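Local structure of TonB-dependent siderophore receptor (Pseudomonas aeruginosa 39016, 5NEC) at residues A[676-681]-A[705-710]; A[172-177]-A[193-198]; A[47-52]-A[487-492]. The protein probably binds iron-loaded siderophores at the outer membrane and imports them through a plugged beta-barrel with energy relayed by TonB. One frame throughout, in Å; residues are numbered along the deposited sequence.

Contact 1: A[676-681]-A[705-710]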
loop_
_atom_site.group_PDB
_atom_site.type_symbol
_atom_site.label_atom_id
_atom_site.label_comp_id
_atom_site.label_asym_id
_atom_site.label_seq_id
_atom_site.Cartn_x
_atom_site.Cartn_y
_atom_site.Cartn_z
ATOM N N PRO A 676 -13.789 14.111 7.948
ATOM C CA PRO A 676 -13.114 15.070 8.807
ATOM C C PRO A 676 -11.726 14.597 9.278
ATOM O O PRO A 676 -11.414 13.416 9.221
ATOM C CB PRO A 676 -14.067 15.194 9.998
ATOM C CG PRO A 676 -14.699 13.854 10.096
ATOM C CD PRO A 676 -14.855 13.376 8.669
ATOM N N ASP A 677 -10.928 15.555 9.741
ATOM C CA ASP A 677 -9.641 15.297 10.358
ATOM C C ASP A 677 -9.793 14.536 11.672
ATOM O O ASP A 677 -10.888 14.526 12.253
ATOM C CB ASP A 677 -8.853 16.611 10.566
ATOM C CG ASP A 677 -9.438 17.526 11.655
ATOM O OD1 ASP A 677 -10.652 17.514 11.894
ATOM O OD2 ASP A 677 -8.663 18.293 12.266
ATOM N N TYR A 678 -8.709 13.897 12.130
ATOM C CA TYR A 678 -8.720 13.142 13.387
ATOM C C TYR A 678 -7.312 12.939 13.938
ATOM O O TYR A 678 -6.316 12.993 13.199
ATOM C CB TYR A 678 -9.373 11.769 13.202
ATOM C CG TYR A 678 -8.575 10.863 12.281
ATOM C CD1 TYR A 678 -8.722 10.945 10.900
ATOM C CD2 TYR A 678 -7.629 9.957 12.789
ATOM C CE1 TYR A 678 -7.984 10.136 10.052
ATOM C CE2 TYR A 678 -6.886 9.157 11.949
ATOM C CZ TYR A 678 -7.066 9.253 10.583
ATOM O OH TYR A 678 -6.339 8.453 9.741
ATOM N N TRP A 679 -7.274 12.693 15.246
ATOM C CA TRP A 679 -6.104 12.257 15.986
ATOM C C TRP A 679 -6.353 10.818 16.388
ATOM O O TRP A 679 -7.443 10.482 16.846
ATOM C CB TRP A 679 -5.919 13.108 17.257
ATOM C CG TRP A 679 -5.199 14.381 17.002
ATOM C CD1 TRP A 679 -5.746 15.619 16.815
ATOM C CD2 TRP A 679 -3.777 14.545 16.883
ATOM N NE1 TRP A 679 -4.749 16.545 16.587
ATOM C CE2 TRP A 679 -3.532 15.910 16.619
ATOM C CE3 TRP A 679 -2.687 13.663 16.953
ATOM C CZ2 TRP A 679 -2.248 16.420 16.443
ATOM C CZ3 TRP A 679 -1.407 14.169 16.781
ATOM C CH2 TRP A 679 -1.200 15.543 16.529
ATOM N N ARG A 680 -5.353 9.963 16.217
ATOM C CA ARG A 680 -5.403 8.594 16.725
ATOM C C ARG A 680 -4.163 8.352 17.567
ATOM O O ARG A 680 -3.068 8.773 17.190
ATOM C CB ARG A 680 -5.453 7.604 15.566
ATOM C CG ARG A 680 -5.185 6.159 15.968
ATOM C CD ARG A 680 -5.115 5.233 14.776
ATOM N NE ARG A 680 -4.585 3.935 15.175
ATOM C CZ ARG A 680 -4.548 2.836 14.415
ATOM N NH1 ARG A 680 -5.024 2.817 13.176
ATOM N NH2 ARG A 680 -4.027 1.722 14.909
ATOM N N TYR A 681 -4.335 7.653 18.686
ATOM C CA TYR A 681 -3.197 7.282 19.533
ATOM C C TYR A 681 -3.145 5.774 19.715
ATOM O O TYR A 681 -4.182 5.142 19.843
ATOM C CB TYR A 681 -3.244 8.010 20.888
ATOM C CG TYR A 681 -3.225 9.527 20.767
ATOM C CD1 TYR A 681 -4.415 10.243 20.632
ATOM C CD2 TYR A 681 -2.024 10.250 20.790
ATOM C CE1 TYR A 681 -4.425 11.625 20.514
ATOM C CE2 TYR A 681 -2.019 11.637 20.676
ATOM C CZ TYR A 681 -3.236 12.314 20.533
ATOM O OH TYR A 681 -3.282 13.692 20.422
ATOM N N LYS A 705 -11.503 6.558 18.986
ATOM C CA LYS A 705 -11.945 7.598 18.073
ATOM C C LYS A 705 -12.658 6.960 16.890
ATOM O O LYS A 705 -12.156 5.997 16.305
ATOM C CB LYS A 705 -10.742 8.407 17.592
ATOM C CG LYS A 705 -11.029 9.468 16.544
ATOM C CD LYS A 705 -11.918 10.584 17.068
ATOM C CE LYS A 705 -12.088 11.648 16.000
ATOM N NZ LYS A 705 -12.483 12.965 16.575
ATOM N N LYS A 706 -13.834 7.490 16.555
ATOM C CA LYS A 706 -14.514 7.108 15.331
ATOM C C LYS A 706 -14.010 8.030 14.220
ATOM O O LYS A 706 -14.023 9.251 14.360
ATOM C CB LYS A 706 -16.028 7.174 15.467
ATOM C CG LYS A 706 -16.752 6.435 14.341
ATOM C CD LYS A 706 -18.269 6.394 14.493
ATOM C CE LYS A 706 -18.890 7.744 14.195
ATOM N NZ LYS A 706 -20.269 7.786 14.727
ATOM N N TYR A 707 -13.512 7.436 13.142
ATOM C CA TYR A 707 -12.978 8.203 12.032
ATOM C C TYR A 707 -13.026 7.397 10.747
ATOM O O TYR A 707 -13.280 6.191 10.753
ATOM C CB TYR A 707 -11.549 8.710 12.327
ATOM C CG TYR A 707 -10.467 7.639 12.324
ATOM C CD1 TYR A 707 -9.752 7.339 11.154
ATOM C CD2 TYR A 707 -10.158 6.929 13.487
ATOM C CE1 TYR A 707 -8.768 6.361 11.146
ATOM C CE2 TYR A 707 -9.166 5.959 13.491
ATOM C CZ TYR A 707 -8.473 5.675 12.324
ATOM O OH TYR A 707 -7.496 4.713 12.330
ATOM N N PHE A 708 -12.773 8.092 9.647
ATOM C CA PHE A 708 -12.968 7.550 8.333
ATOM C C PHE A 708 -11.675 7.637 7.561
ATOM O O PHE A 708 -11.182 8.721 7.251
ATOM C CB PHE A 708 -14.094 8.305 7.636
ATOM C CG PHE A 708 -15.391 8.242 8.380
ATOM C CD1 PHE A 708 -16.278 7.198 8.165
ATOM C CD2 PHE A 708 -15.714 9.215 9.326
ATOM C CE1 PHE A 708 -17.469 7.127 8.876
ATOM C CE2 PHE A 708 -16.899 9.153 10.037
ATOM C CZ PHE A 708 -17.779 8.105 9.819
ATOM N N ASP A 709 -11.143 6.457 7.269
ATOM C CA ASP A 709 -9.824 6.291 6.649
ATOM C C ASP A 709 -9.839 6.300 5.116
ATOM O O ASP A 709 -8.781 6.365 4.523
ATOM C CB ASP A 709 -9.159 4.999 7.161
ATOM C CG ASP A 709 -9.982 3.741 6.880
ATOM O OD1 ASP A 709 -11.215 3.802 6.758
ATOM O OD2 ASP A 709 -9.391 2.666 6.797
ATOM N N LYS A 710 -11.007 6.208 4.477
ATOM C CA LYS A 710 -11.098 6.378 3.011
ATOM C C LYS A 710 -12.351 7.165 2.676
ATOM O O LYS A 710 -13.444 6.846 3.167
ATOM C CB LYS A 710 -11.164 5.036 2.266
ATOM C CG LYS A 710 -10.063 4.035 2.598
ATOM C CD LYS A 710 -10.455 2.637 2.185
ATOM C CE LYS A 710 -9.403 1.644 2.638
ATOM N NZ LYS A 710 -9.277 1.560 4.115
HETATM O O HOH W 1 -12.633 11.148 9.807
#

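Contact 2: A[172-177]-A[193-198]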
loop_
_atom_site.group_PDB
_atom_site.type_symbol
_atom_site.label_atom_id
_atom_site.label_comp_id
_atom_site.label_asym_id
_atom_site.label_seq_id
_atom_site.Cartn_x
_atom_site.Cartn_y
_atom_site.Cartn_z
ATOM N N ARG A 172 -7.377 -13.982 15.644
ATOM C CA ARG A 172 -6.634 -15.192 15.886
ATOM C C ARG A 172 -5.682 -15.324 14.711
ATOM O O ARG A 172 -6.084 -15.719 13.615
ATOM C CB ARG A 172 -7.571 -16.396 15.960
ATOM C CG ARG A 172 -8.579 -16.357 17.103
ATOM C CD ARG A 172 -9.261 -17.738 17.246
ATOM N NE ARG A 172 -10.322 -17.764 18.272
ATOM C CZ ARG A 172 -11.641 -17.929 18.069
ATOM N NH1 ARG A 172 -12.156 -18.132 16.857
ATOM N NH2 ARG A 172 -12.482 -17.905 19.106
ATOM N N ARG A 173 -4.423 -14.958 14.946
ATOM C CA ARG A 173 -3.388 -14.896 13.916
ATOM C C ARG A 173 -2.214 -15.807 14.287
ATOM O O ARG A 173 -1.679 -15.720 15.399
ATOM C CB ARG A 173 -2.892 -13.459 13.786
ATOM C CG ARG A 173 -1.857 -13.231 12.689
ATOM C CD ARG A 173 -1.469 -11.768 12.567
ATOM N NE ARG A 173 -0.446 -11.558 11.541
ATOM C CZ ARG A 173 -0.653 -11.238 10.258
ATOM N NH1 ARG A 173 -1.866 -11.078 9.747
ATOM N NH2 ARG A 173 0.393 -11.052 9.466
ATOM N N TYR A 174 -1.820 -16.665 13.353
ATOM C CA TYR A 174 -0.751 -17.647 13.558
ATOM C C TYR A 174 0.256 -17.479 12.440
ATOM O O TYR A 174 -0.128 -17.473 11.265
ATOM C CB TYR A 174 -1.326 -19.071 13.564
ATOM C CG TYR A 174 -2.486 -19.247 14.525
ATOM C CD1 TYR A 174 -2.264 -19.590 15.851
ATOM C CD2 TYR A 174 -3.794 -19.040 14.113
ATOM C CE1 TYR A 174 -3.311 -19.738 16.742
ATOM C CE2 TYR A 174 -4.860 -19.196 14.990
ATOM C CZ TYR A 174 -4.608 -19.553 16.304
ATOM O OH TYR A 174 -5.631 -19.692 17.207
ATOM N N THR A 175 1.532 -17.292 12.794
ATOM C CA THR A 175 2.599 -17.214 11.788
ATOM C C THR A 175 3.740 -18.160 12.130
ATOM O O THR A 175 3.974 -18.491 13.284
ATOM C CB THR A 175 3.172 -15.791 11.615
ATOM O OG1 THR A 175 3.593 -15.293 12.879
ATOM C CG2 THR A 175 2.151 -14.844 11.058
ATOM N N LEU A 176 4.441 -18.588 11.090
ATOM C CA LEU A 176 5.593 -19.452 11.215
ATOM C C LEU A 176 6.571 -19.011 10.137
ATOM O O LEU A 176 6.159 -18.774 9.017
ATOM C CB LEU A 176 5.164 -20.911 11.052
ATOM C CG LEU A 176 6.143 -21.993 11.553
ATOM C CD1 LEU A 176 5.419 -23.251 12.023
ATOM C CD2 LEU A 176 7.179 -22.339 10.491
ATOM N N ASP A 177 7.842 -18.856 10.500
ATOM C CA ASP A 177 8.903 -18.371 9.590
ATOM C C ASP A 177 10.162 -19.215 9.864
ATOM O O ASP A 177 10.938 -18.933 10.779
ATOM C CB ASP A 177 9.150 -16.861 9.793
ATOM C CG ASP A 177 10.139 -16.250 8.775
ATOM O OD1 ASP A 177 10.527 -16.898 7.773
ATOM O OD2 ASP A 177 10.540 -15.075 8.975
ATOM N N LEU A 193 4.359 -19.253 6.765
ATOM C CA LEU A 193 2.965 -19.654 6.819
ATOM C C LEU A 193 2.144 -18.628 7.578
ATOM O O LEU A 193 2.652 -18.005 8.504
ATOM C CB LEU A 193 2.855 -20.989 7.536
ATOM C CG LEU A 193 3.569 -22.164 6.889
ATOM C CD1 LEU A 193 3.340 -23.393 7.744
ATOM C CD2 LEU A 193 3.104 -22.386 5.448
ATOM N N LEU A 194 0.866 -18.502 7.203
ATOM C CA LEU A 194 -0.061 -17.548 7.834
ATOM C C LEU A 194 -1.476 -18.102 7.924
ATOM O O LEU A 194 -1.982 -18.654 6.973
ATOM C CB LEU A 194 -0.102 -16.226 7.048
ATOM C CG LEU A 194 -1.235 -15.250 7.405
ATOM C CD1 LEU A 194 -1.027 -14.666 8.792
ATOM C CD2 LEU A 194 -1.353 -14.132 6.392
ATOM N N LYS A 195 -2.118 -17.912 9.071
ATOM C CA LYS A 195 -3.564 -18.101 9.215
ATOM C C LYS A 195 -4.085 -16.917 10.028
ATOM O O LYS A 195 -3.581 -16.665 11.128
ATOM C CB LYS A 195 -3.852 -19.422 9.920
ATOM C CG LYS A 195 -5.323 -19.798 10.044
ATOM C CD LYS A 195 -5.457 -21.133 10.780
ATOM C CE LYS A 195 -6.886 -21.473 11.151
ATOM N NZ LYS A 195 -7.744 -21.518 9.937
ATOM N N HIS A 196 -5.056 -16.181 9.472
ATOM C CA HIS A 196 -5.585 -14.961 10.095
ATOM C C HIS A 196 -7.117 -14.899 9.997
ATOM O O HIS A 196 -7.681 -14.981 8.913
ATOM C CB HIS A 196 -4.955 -13.727 9.438
ATOM C CG HIS A 196 -5.381 -12.425 10.050
ATOM N ND1 HIS A 196 -4.700 -11.837 11.092
ATOM C CD2 HIS A 196 -6.419 -11.602 9.772
ATOM C CE1 HIS A 196 -5.294 -10.706 11.427
ATOM N NE2 HIS A 196 -6.348 -10.547 10.649
ATOM N N ASP A 197 -7.763 -14.783 11.149
ATOM C CA ASP A 197 -9.196 -14.568 11.264
ATOM C C ASP A 197 -9.417 -13.465 12.298
ATOM O O ASP A 197 -8.699 -13.374 13.289
ATOM C CB ASP A 197 -9.914 -15.854 11.693
ATOM C CG ASP A 197 -9.788 -16.946 10.672
ATOM O OD1 ASP A 197 -8.770 -17.656 10.668
ATOM O OD2 ASP A 197 -10.700 -17.103 9.840
ATOM N N ALA A 198 -10.407 -12.623 12.045
ATOM C CA ALA A 198 -10.710 -11.502 12.926
ATOM C C ALA A 198 -12.046 -10.915 12.548
ATOM O O ALA A 198 -12.466 -11.010 11.388
ATOM C CB ALA A 198 -9.632 -10.431 12.804
#

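Contact 3: A[47-52]-A[487-492]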
loop_
_atom_site.group_PDB
_atom_site.type_symbol
_atom_site.label_atom_id
_atom_site.label_comp_id
_atom_site.label_asym_id
_atom_site.label_seq_id
_atom_site.Cartn_x
_atom_site.Cartn_y
_atom_site.Cartn_z
ATOM N N LEU A 47 20.924 5.901 1.174
ATOM C CA LEU A 47 19.741 6.784 1.224
ATOM C C LEU A 47 20.061 8.211 1.677
ATOM O O LEU A 47 19.484 9.162 1.148
ATOM C CB LEU A 47 18.606 6.182 2.070
ATOM C CG LEU A 47 17.980 4.871 1.554
ATOM C CD1 LEU A 47 16.803 4.455 2.434
ATOM C CD2 LEU A 47 17.544 4.946 0.084
ATOM N N LEU A 48 20.993 8.372 2.615
ATOM C CA LEU A 48 21.518 9.717 2.969
ATOM C C LEU A 48 21.957 10.512 1.716
ATOM O O LEU A 48 21.656 11.708 1.592
ATOM C CB LEU A 48 22.693 9.619 3.964
ATOM C CG LEU A 48 23.189 10.943 4.600
ATOM C CD1 LEU A 48 22.272 11.403 5.732
ATOM C CD2 LEU A 48 24.615 10.853 5.119
ATOM N N ASP A 49 22.639 9.835 0.788
ATOM C CA ASP A 49 23.197 10.477 -0.413
ATOM C C ASP A 49 22.357 10.281 -1.682
ATOM O O ASP A 49 22.845 10.512 -2.784
ATOM C CB ASP A 49 24.619 9.942 -0.673
ATOM C CG ASP A 49 25.527 9.986 0.581
ATOM O OD1 ASP A 49 25.183 10.638 1.619
ATOM O OD2 ASP A 49 26.611 9.361 0.500
ATOM N N THR A 50 21.119 9.814 -1.541
ATOM C CA THR A 50 20.205 9.662 -2.678
ATOM C C THR A 50 19.352 10.955 -2.757
ATOM O O THR A 50 18.756 11.379 -1.755
ATOM C CB THR A 50 19.369 8.352 -2.564
ATOM O OG1 THR A 50 20.240 7.229 -2.776
ATOM C CG2 THR A 50 18.234 8.294 -3.587
ATOM N N PRO A 51 19.304 11.597 -3.942
ATOM C CA PRO A 51 18.632 12.895 -4.103
ATOM C C PRO A 51 17.107 12.820 -4.311
ATOM O O PRO A 51 16.578 13.431 -5.233
ATOM C CB PRO A 51 19.328 13.466 -5.341
ATOM C CG PRO A 51 19.634 12.247 -6.169
ATOM C CD PRO A 51 19.998 11.192 -5.185
ATOM N N ARG A 52 16.416 12.082 -3.443
ATOM C CA ARG A 52 14.970 11.851 -3.530
ATOM C C ARG A 52 14.432 11.565 -2.124
ATOM O O ARG A 52 15.158 11.068 -1.259
ATOM C CB ARG A 52 14.664 10.657 -4.449
ATOM C CG ARG A 52 15.065 10.871 -5.918
ATOM C CD ARG A 52 14.736 9.710 -6.859
ATOM N NE ARG A 52 15.100 8.429 -6.256
ATOM C CZ ARG A 52 14.267 7.628 -5.582
ATOM N NH1 ARG A 52 12.960 7.921 -5.420
ATOM N NH2 ARG A 52 14.751 6.506 -5.053
ATOM N N VAL A 487 23.935 16.292 -5.557
ATOM C CA VAL A 487 24.121 16.163 -4.111
ATOM C C VAL A 487 25.410 16.873 -3.685
ATOM O O VAL A 487 26.462 16.616 -4.247
ATOM C CB VAL A 487 24.184 14.688 -3.693
ATOM C CG1 VAL A 487 24.263 14.535 -2.175
ATOM C CG2 VAL A 487 22.975 13.965 -4.232
ATOM N N TRP A 488 25.304 17.770 -2.705
ATOM C CA TRP A 488 26.445 18.427 -2.078
ATOM C C TRP A 488 26.546 17.895 -0.652
ATOM O O TRP A 488 25.566 17.930 0.084
ATOM C CB TRP A 488 26.276 19.961 -2.067
ATOM C CG TRP A 488 27.428 20.710 -1.403
ATOM C CD1 TRP A 488 28.763 20.496 -1.592
ATOM C CD2 TRP A 488 27.331 21.781 -0.451
ATOM N NE1 TRP A 488 29.496 21.353 -0.817
ATOM C CE2 TRP A 488 28.645 22.155 -0.110
ATOM C CE3 TRP A 488 26.259 22.460 0.138
ATOM C CZ2 TRP A 488 28.920 23.179 0.791
ATOM C CZ3 TRP A 488 26.527 23.472 1.039
ATOM C CH2 TRP A 488 27.851 23.825 1.357
ATOM N N LYS A 489 27.722 17.398 -0.279
ATOM C CA LYS A 489 27.998 16.916 1.072
ATOM C C LYS A 489 29.030 17.832 1.746
ATOM O O LYS A 489 30.236 17.659 1.556
ATOM C CB LYS A 489 28.482 15.472 1.018
ATOM C CG LYS A 489 27.468 14.520 0.388
ATOM C CD LYS A 489 27.986 13.091 0.322
ATOM C CE LYS A 489 28.166 12.444 1.695
ATOM N NZ LYS A 489 26.952 12.539 2.568
ATOM N N PRO A 490 28.557 18.835 2.521
ATOM C CA PRO A 490 29.517 19.713 3.193
ATOM C C PRO A 490 30.429 18.915 4.118
ATOM O O PRO A 490 31.636 19.111 4.083
ATOM C CB PRO A 490 28.629 20.686 3.990
ATOM C CG PRO A 490 27.272 20.557 3.413
ATOM C CD PRO A 490 27.170 19.154 2.908
ATOM N N VAL A 491 29.841 18.009 4.897
ATOM C CA VAL A 491 30.573 17.051 5.733
ATOM C C VAL A 491 30.017 15.652 5.431
ATOM O O VAL A 491 28.911 15.551 4.918
ATOM C CB VAL A 491 30.432 17.404 7.233
ATOM C CG1 VAL A 491 31.173 18.696 7.543
ATOM C CG2 VAL A 491 28.969 17.544 7.644
ATOM N N PRO A 492 30.764 14.568 5.740
ATOM C CA PRO A 492 30.357 13.190 5.348
ATOM C C PRO A 492 28.944 12.724 5.762
ATOM O O PRO A 492 28.298 11.950 5.045
ATOM C CB PRO A 492 31.399 12.306 6.047
ATOM C CG PRO A 492 32.584 13.178 6.237
ATOM C CD PRO A 492 32.063 14.566 6.441
#

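Contact 1: A[676-681]-A[705-710]
Tyr678 and Tyr707 lay their rings face over face in an offset (parallel-displaced) stack, joining strand 674-688 of the TonB-dependent receptor barrel to the segment that follows strand 693-700. The centroids are 3.9 Å apart and the planes 16° from parallel. CD1 of Tyr707 sits over the centre of the Tyr678 ring, 3.3 Å from its CZ, while CE2 of Tyr678 lies over the Tyr707 ring, displaced toward its rim. Both tyrosines hold CG between the backbone N and the carbonyl carbon (chi1 66° in Tyr678), which swings the two rings over one another. CB of Tyr707 adds a CH-pi contact over the Tyr678 face. Apolar contact continues beside the stack: Pro676 CD touches Phe708 CD2 at 4.3 Å, and the bent Lys705 chain brings CE against CB of Tyr678. Polar links are few. Arg680, extended from CG to NE, gives NH1 to the Tyr707 hydroxyl, a bond bent to 143° with the oxygen tilted out of the guanidinium plane; its NE forms a salt bridge with Asp682. Between the backbones a single water bridges the segments, donating to Pro676 O at 2.6 Å and accepting from Phe708 N at 3.1 Å.

Contact 2: A[172-177]-A[193-198]
Leu193 opens the pairing with Leu176, a hydrogen-bonded pair of the antiparallel hairpin 172-182/187-200 in the barrel wall; its N donates to Leu176 O at 2.9 Å, and Leu193 CB meets Leu176 CB at 4.2 Å. Leu194, on the other face and in a non-hydrogen-bonded pair with Thr175, carries CD1 over the centre of one face of the Arg173 guanidinium, 3.7 Å from CZ, and also touches Thr175 CG2. Lys195 returns to the face of Leu193 and exchanges backbone bonds with Tyr174; Lys195 O takes the Tyr174 N-H at 2.8 Å and also a CA-H...O contact from Arg173. His196 faces Arg173. With the arginine CG anti to the backbone N (chi1 -177°) and the chain extended, CB, CG and CD run past ND1. His196 ND1 lies at the guanidinium edge, near its plane and 3.2 Å from Arg173 NH1, with ring and guanidinium planes 70° apart. NH2 of this arginine forms a salt bridge with Glu120. Asp197 closes the pairing with Arg172, its O receiving Arg172 N at 2.8 Å, while OD2 is hydrogen-bonded to the Ser209 hydroxyl. Strand 159-167 flanks 172-177, strand 206-219 flanks 193-198, and the loop bearing Glu120 and Phe122 covers Leu194.

Contact 3: A[47-52]-A[487-492]
Leu47 to Thr50 form a type I beta turn, closed by Thr50 N to Leu47 O, and Pro51 centres an inverse gamma turn, which together present Leu48, Asp49 and Pro51 to the 487-492 segment, where strand 471-488 runs out into a loop. The segments are far apart in sequence: 47-52 belongs to the plug domain and 487-492 to the beta-barrel of this TonB-dependent receptor, making this a plug-to-barrel interface. Its polar link is a salt bridge in which Lys489 NZ donates to Asp49 OD1 at 2.8 Å. The ammonium group approaches from above the carboxylate plane, 46° out of it, and the two side chains cross at about a right angle. Bends at chi3 and chi4 (67° and 52°) turn the end of the lysine chain onto the carboxylate, Lys489 CE lying 3.5 Å from Asp49 OD1. NZ is gripped further by two backbone oxygens, Pro492 O at 2.9 Å and Gly494 O. The nearby positive charge would be expected to favour the ionised form of Asp49. Beside it, Leu48 reaches over with CD2 alone, which touches both Lys489 NZ and Pro492 O. Lys542, on strand 534-545, ties down the same plug turn through the carbonyls of Leu47, Thr50 and Arg52. Away from the salt bridge, Val487 packs on Pro51: Val487 CG2 touches Pro51 CB at 3.8 Å and Asp49 O at 3.7 Å.

How the contacts relate
The three contacts lie well apart yet all involve strands of the barrel. Contact 2 is pairing within the wall, between neighbouring strands; contact 1 fastens the chain after strand 693-700 to the wall; contact 3 joins the plug to it. Between centres, contacts 1 and 2 are about 27 Å apart, contacts 1 and 3 about 36 Å, and contacts 2 and 3 about 41 Å; even the nearest pair, 1 and 2, leaves about 13 Å between closest atoms. Along the chain, contact 2 is nested within the loop closed by contact 3, and contact 1 follows both. A bound C8E detergent molecule lies about 13 Å from the Pro51 side chain in contact 3.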